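Local coordinates for putative cell adhesion protein (Parabacteroides distasonis, PDB 3LIU), which is a putative fimbrilin of the FimA/Mfa1 family that probably serves as a building block of pili used in cell adhesion, at residues Val175-Leu180 against Asn357-Ile362; Gln77-Gly82 against Val134-Asn139. One frame throughout, in Å; residues are numbered along the deposited sequence. Where two conformers were deposited one is given.

Contact 1 of 2, residues Val175-Leu180 against Asn357-Ile362; sequences VASIAL and NYKYEI
S177, Y360 and I362 bury the most surface where two strands run side by side in parallel register. The axes of strands 176-180 and 358-362 differ in direction by only 14°. S177 pairs with K359, I178 with Y360, A179 with E361 and L180 with I362. The backbone bonds cross from each strand in turn. Y360 N donates to S177 O at 2.8 Å, and A179 N donates to Y360 O at 2.9 Å. I362 N then reaches A179 O, also at 2.9 Å. N357 N to V175 O and S177 N to Y358 O extend the series at the start.

The Y360 ring lies on the same face as I178. Its CG is anti to the carbonyl carbon (chi1 -70°), and this brings one ring edge to S177 O. S177 O lies in the ring plane, 3.5 Å from Y360 CD1. Further out, Y360 CE1 meets A176 CB at 4.0 Å. I362 is on this face too. I362 CD1 comes to 4.0 Å from I178 CG2, and the I362 branch passes at a slant to I178. I362 CB and CG1 rest against A179 O, and L180 CD1 reaches I362 O.

S177 points to the other face, with K359, A179 and E361. S177 OG accepts a hydrogen bond from a water at 2.7 Å. The same water donates to Y360 O at 3.1 Å. Y360 O is thus held by both A179 N and the water. E281 hydrogen-bonds S177 OG and forms a salt bridge with K359 NZ.

L309 of strand 308-319 touches I178 and I362. V387 of strand 383-391 touches Y360 and I362. Strand 358-366 pairs in antiparallel fashion with strand 383-391, and strand 172-185 pairs likewise with strand 282-284.

Contact 2 of 2, residues Gln77-Gly82 against Val134-Asn139; sequences QEVYAG and VTLVAN
G82 and L136 form an antiparallel hydrogen-bonded pair in the FimA-family part of the chain, which belongs to the transthyretin clan. Each residue gives its N-H to the other and accepts one in return. G82 N donates to L136 O at 2.9 Å in a nearly straight bond. L136 N donates to G82 O at 2.8 Å. In this second bond the donor sits above the carbonyl plane, 50° out of it. All four backbone polar atoms of the pair are therefore satisfied across the contact.

At the phi of 124° and psi of 175° found at G82, a CB would collide with the carbonyl O of A81, which calls for glycine. Here the chain turns from strand 71-80 into strand 82-90. Strand 82-90 then continues the pairing with strand 127-136, and A84 and V134 are joined by a backbone bond.

Other polar groups find partners nearby. A81 is backbone-bonded to E15 and V79 to A17, so strand 71-80 and the turn after it are tied to strand 16-24 and the residue E15 just before it. Past the pair, V137 N is hydrogen-bonded to N142 OD1, and N139 has a backbone bond with K16.

L136 has the most surface buried here, and its side chain also touches W56 and L19. L136 CD1 lies 3.4 Å from Y80 O and 4.0 Å from V79 CG2. The V79 and L136 side chains lie roughly perpendicular. A81 and A138 meet methyl to methyl. A81 CB and A138 CB are 3.5 Å apart, closer than two methyls normally come.

How the contacts relate
Contact 1 and contact 2 are far apart. Their centres are about 40 Å from each other, their nearest atoms about 22 Å, and they do not touch. The centre of contact 1 is about 8 Å from the centre of the chain, that of contact 2 about 34 Å. Contact 2 is also only partly buried. All of contact 2 precedes contact 1 in sequence. Contact 1 joins strands 177 residues apart, contact 2 segments 52 apart. Strand 127-136, which contact 2 uses, pairs in antiparallel fashion with strand 172-185, which contact 1 uses. The two contacts thus sit on adjoining strands of an elongated, strand-rich subunit, though far from each other.

Contact 1 of 2, residues Val175-Leu180 against Asn357-Ile362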
loop_
_atom_site.group_PDB
_atom_site.type_symbol
_atom_site.label_atom_id
_atom_site.label_comp_id
_atom_site.label_asym_id
_atom_site.label_seq_id
_atom_site.Cartn_x
_atom_site.Cartn_y
_atom_site.Cartn_z
ATOM N N VAL A 175 2.909 -1.717 -0.052
ATOM C CA VAL A 175 1.721 -1.074 0.464
ATOM C C VAL A 175 1.955 0.462 0.527
ATOM O O VAL A 175 3.099 0.923 0.471
ATOM C CB VAL A 175 1.300 -1.591 1.882
ATOM C CG1 VAL A 175 0.770 -3.029 1.834
ATOM C CG2 VAL A 175 2.455 -1.476 2.859
ATOM N N ALA A 176 0.860 1.206 0.666
ATOM C CA ALA A 176 0.835 2.654 0.979
ATOM C C ALA A 176 0.235 2.806 2.359
ATOM O O ALA A 176 -0.482 1.903 2.831
ATOM C CB ALA A 176 -0.024 3.464 -0.066
ATOM N N SER A 177 0.510 3.957 3.000
ATOM C CA SER A 177 -0.003 4.246 4.327
ATOM C C SER A 177 -0.945 5.415 4.218
ATOM O O SER A 177 -0.584 6.416 3.596
ATOM C CB SER A 177 1.141 4.633 5.250
ATOM O OG SER A 177 0.637 5.218 6.451
ATOM N N ILE A 178 -2.161 5.291 4.764
ATOM C CA ILE A 178 -3.117 6.383 4.711
ATOM C C ILE A 178 -3.527 6.737 6.130
ATOM O O ILE A 178 -3.903 5.853 6.934
ATOM C CB ILE A 178 -4.386 6.048 3.848
ATOM C CG1 ILE A 178 -3.999 5.741 2.411
ATOM C CG2 ILE A 178 -5.389 7.206 3.860
ATOM C CD1 ILE A 178 -5.183 5.242 1.490
ATOM N N ALA A 179 -3.462 8.017 6.453
ATOM C CA ALA A 179 -3.850 8.494 7.793
ATOM C C ALA A 179 -4.529 9.846 7.731
ATOM O O ALA A 179 -4.241 10.655 6.843
ATOM C CB ALA A 179 -2.651 8.563 8.702
ATOM N N LEU A 180 -5.455 10.055 8.672
ATOM C CA LEU A 180 -6.083 11.321 8.923
ATOM C C LEU A 180 -5.207 12.086 9.915
ATOM O O LEU A 180 -5.074 11.690 11.089
ATOM C CB LEU A 180 -7.501 11.137 9.518
ATOM C CG LEU A 180 -8.282 12.425 9.814
ATOM C CD1 LEU A 180 -8.794 13.088 8.537
ATOM C CD2 LEU A 180 -9.426 12.195 10.823
ATOM N N ASN A 357 4.431 2.703 -1.213
ATOM C CA ASN A 357 5.565 3.190 -0.432
ATOM C C ASN A 357 5.563 4.710 -0.209
ATOM O O ASN A 357 6.616 5.328 -0.121
ATOM C CB ASN A 357 6.883 2.740 -1.065
ATOM C CG ASN A 357 8.019 2.686 -0.043
ATOM O OD1 ASN A 357 7.848 2.194 1.065
ATOM N ND2 ASN A 357 9.163 3.187 -0.418
ATOM N N TYR A 358 4.361 5.283 -0.167
ATOM C CA TYR A 358 4.125 6.664 0.219
ATOM C C TYR A 358 3.216 6.700 1.406
ATOM O O TYR A 358 2.390 5.824 1.593
ATOM C CB TYR A 358 3.442 7.460 -0.903
ATOM C CG TYR A 358 4.311 7.729 -2.110
ATOM C CD1 TYR A 358 5.332 8.676 -2.067
ATOM C CD2 TYR A 358 4.129 7.019 -3.281
ATOM C CE1 TYR A 358 6.118 8.926 -3.193
ATOM C CE2 TYR A 358 4.930 7.229 -4.385
ATOM C CZ TYR A 358 5.905 8.202 -4.345
ATOM O OH TYR A 358 6.667 8.412 -5.455
ATOM N N LYS A 359 3.378 7.740 2.213
ATOM C CA LYS A 359 2.508 8.016 3.319
ATOM C C LYS A 359 1.631 9.173 2.879
ATOM O O LYS A 359 2.131 10.177 2.358
ATOM C CB LYS A 359 3.289 8.445 4.531
ATOM C CG LYS A 359 4.071 7.366 5.183
ATOM C CD LYS A 359 4.261 7.716 6.637
ATOM C CE LYS A 359 4.902 6.601 7.363
ATOM N NZ LYS A 359 4.724 6.706 8.837
ATOM N N TYR A 360 0.330 8.998 3.069
ATOM C CA TYR A 360 -0.685 9.981 2.764
ATOM C C TYR A 360 -1.186 10.556 4.087
ATOM O O TYR A 360 -1.639 9.803 4.984
ATOM C CB TYR A 360 -1.829 9.320 1.998
ATOM C CG TYR A 360 -1.457 8.914 0.626
ATOM C CD1 TYR A 360 -0.717 7.761 0.401
ATOM C CD2 TYR A 360 -1.846 9.663 -0.477
ATOM C CE1 TYR A 360 -0.367 7.376 -0.891
ATOM C CE2 TYR A 360 -1.499 9.285 -1.760
ATOM C CZ TYR A 360 -0.743 8.171 -1.969
ATOM O OH TYR A 360 -0.394 7.819 -3.259
ATOM N N GLU A 361 -1.029 11.867 4.244
ATOM C CA GLU A 361 -1.469 12.582 5.444
ATOM C C GLU A 361 -2.580 13.517 5.036
ATOM O O GLU A 361 -2.348 14.479 4.286
ATOM C CB GLU A 361 -0.318 13.376 6.052
ATOM C CG GLU A 361 0.869 12.535 6.446
ATOM C CD GLU A 361 0.593 11.648 7.644
ATOM O OE1 GLU A 361 -0.391 11.913 8.375
ATOM O OE2 GLU A 361 1.362 10.688 7.850
ATOM N N ILE A 362 -3.811 13.200 5.480
ATOM C CA ILE A 362 -5.043 13.906 5.068
ATOM C C ILE A 362 -5.522 14.840 6.196
ATOM O O ILE A 362 -5.688 14.412 7.335
ATOM C CB ILE A 362 -6.154 12.881 4.692
ATOM C CG1 ILE A 362 -5.637 11.976 3.551
ATOM C CG2 ILE A 362 -7.471 13.594 4.336
ATOM C CD1 ILE A 362 -6.543 10.912 3.109
HETATM O O HOH W 1 0.269 7.870 6.509
#

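Contact 2 of 2, residues Gln77-Gly82 against Val134-Asn139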
loop_
_atom_site.group_PDB
_atom_site.type_symbol
_atom_site.label_atom_id
_atom_site.label_comp_id
_atom_site.label_asym_id
_atom_site.label_seq_id
_atom_site.Cartn_x
_atom_site.Cartn_y
_atom_site.Cartn_z
ATOM N N GLN A 77 23.397 -19.811 -1.145
ATOM C CA GLN A 77 22.467 -20.776 -1.682
ATOM C C GLN A 77 23.041 -21.285 -2.975
ATOM O O GLN A 77 23.604 -20.514 -3.734
ATOM C CB GLN A 77 21.141 -20.095 -1.959
ATOM C CG GLN A 77 20.153 -20.917 -2.760
ATOM C CD GLN A 77 19.529 -22.015 -1.947
ATOM O OE1 GLN A 77 19.489 -21.952 -0.710
ATOM N NE2 GLN A 77 19.033 -23.036 -2.640
ATOM N N GLU A 78 22.897 -22.576 -3.245
ATOM C CA GLU A 78 23.338 -23.101 -4.531
ATOM C C GLU A 78 22.412 -22.643 -5.666
ATOM O O GLU A 78 21.202 -22.660 -5.521
ATOM C CB GLU A 78 23.430 -24.628 -4.521
ATOM C CG GLU A 78 24.354 -25.159 -5.609
ATOM C CD GLU A 78 24.077 -26.612 -5.909
ATOM O OE1 GLU A 78 24.362 -27.454 -5.034
ATOM O OE2 GLU A 78 23.555 -26.909 -7.011
ATOM N N VAL A 79 23.016 -22.260 -6.783
ATOM C CA VAL A 79 22.317 -21.778 -7.975
ATOM C C VAL A 79 23.152 -22.282 -9.168
ATOM O O VAL A 79 24.070 -23.079 -8.974
ATOM C CB VAL A 79 22.172 -20.211 -7.963
ATOM C CG1 VAL A 79 21.325 -19.741 -6.776
ATOM C CG2 VAL A 79 23.508 -19.510 -7.921
ATOM N N TYR A 80 22.825 -21.875 -10.389
ATOM C CA TYR A 80 23.657 -22.216 -11.566
ATOM C C TYR A 80 24.439 -21.020 -12.093
ATOM O O TYR A 80 24.075 -19.856 -11.835
ATOM C CB TYR A 80 22.800 -22.817 -12.692
ATOM C CG TYR A 80 21.996 -24.046 -12.254
ATOM C CD1 TYR A 80 22.613 -25.286 -12.111
ATOM C CD2 TYR A 80 20.629 -23.956 -11.987
ATOM C CE1 TYR A 80 21.896 -26.413 -11.714
ATOM C CE2 TYR A 80 19.898 -25.083 -11.587
ATOM C CZ TYR A 80 20.544 -26.308 -11.453
ATOM O OH TYR A 80 19.842 -27.427 -11.053
ATOM N N ALA A 81 25.530 -21.299 -12.815
ATOM C CA ALA A 81 26.317 -20.227 -13.405
ATOM C C ALA A 81 25.612 -19.654 -14.637
ATOM O O ALA A 81 24.821 -20.323 -15.280
ATOM C CB ALA A 81 27.705 -20.691 -13.756
ATOM N N GLY A 82 25.926 -18.403 -14.967
ATOM C CA GLY A 82 25.358 -17.757 -16.150
ATOM C C GLY A 82 24.656 -16.470 -15.826
ATOM O O GLY A 82 24.546 -16.050 -14.643
ATOM N N VAL A 134 22.487 -9.933 -13.595
ATOM C CA VAL A 134 23.836 -10.264 -13.169
ATOM C C VAL A 134 24.387 -11.470 -13.928
ATOM O O VAL A 134 23.634 -12.279 -14.490
ATOM C CB VAL A 134 23.883 -10.577 -11.652
ATOM C CG1 VAL A 134 23.413 -9.369 -10.849
ATOM C CG2 VAL A 134 23.075 -11.839 -11.317
ATOM N N THR A 135 25.706 -11.591 -13.954
ATOM C CA THR A 135 26.339 -12.813 -14.479
ATOM C C THR A 135 26.991 -13.571 -13.333
ATOM O O THR A 135 27.931 -13.089 -12.698
ATOM C CB THR A 135 27.323 -12.502 -15.607
ATOM O OG1 THR A 135 26.603 -11.816 -16.626
ATOM C CG2 THR A 135 27.970 -13.808 -16.191
ATOM N N LEU A 136 26.441 -14.745 -13.051
ATOM C CA LEU A 136 26.933 -15.592 -11.967
ATOM C C LEU A 136 28.109 -16.410 -12.486
ATOM O O LEU A 136 28.019 -17.040 -13.529
ATOM C CB LEU A 136 25.797 -16.496 -11.425
ATOM C CG LEU A 136 24.545 -15.767 -10.870
ATOM C CD1 LEU A 136 23.309 -16.688 -10.715
ATOM C CD2 LEU A 136 24.843 -15.045 -9.557
ATOM N N VAL A 137 29.215 -16.391 -11.749
ATOM C CA VAL A 137 30.441 -17.095 -12.130
ATOM C C VAL A 137 30.403 -18.497 -11.544
ATOM O O VAL A 137 30.013 -18.702 -10.389
ATOM C CB VAL A 137 31.680 -16.323 -11.645
ATOM C CG1 VAL A 137 32.963 -17.112 -11.890
ATOM C CG2 VAL A 137 31.734 -14.997 -12.350
ATOM N N ALA A 138 30.771 -19.462 -12.367
ATOM C CA ALA A 138 30.726 -20.879 -11.965
ATOM C C ALA A 138 31.751 -21.197 -10.879
ATOM O O ALA A 138 32.799 -20.551 -10.784
ATOM C CB ALA A 138 30.928 -21.790 -13.177
ATOM N N ASN A 139 31.397 -22.165 -10.031
ATOM C CA ASN A 139 32.315 -22.721 -9.044
ATOM C C ASN A 139 32.889 -21.688 -8.112
ATOM O O ASN A 139 34.073 -21.694 -7.851
ATOM C CB ASN A 139 33.451 -23.460 -9.758
ATOM C CG ASN A 139 32.933 -24.541 -10.671
ATOM O OD1 ASN A 139 32.010 -25.272 -10.315
ATOM N ND2 ASN A 139 33.493 -24.633 -11.861
#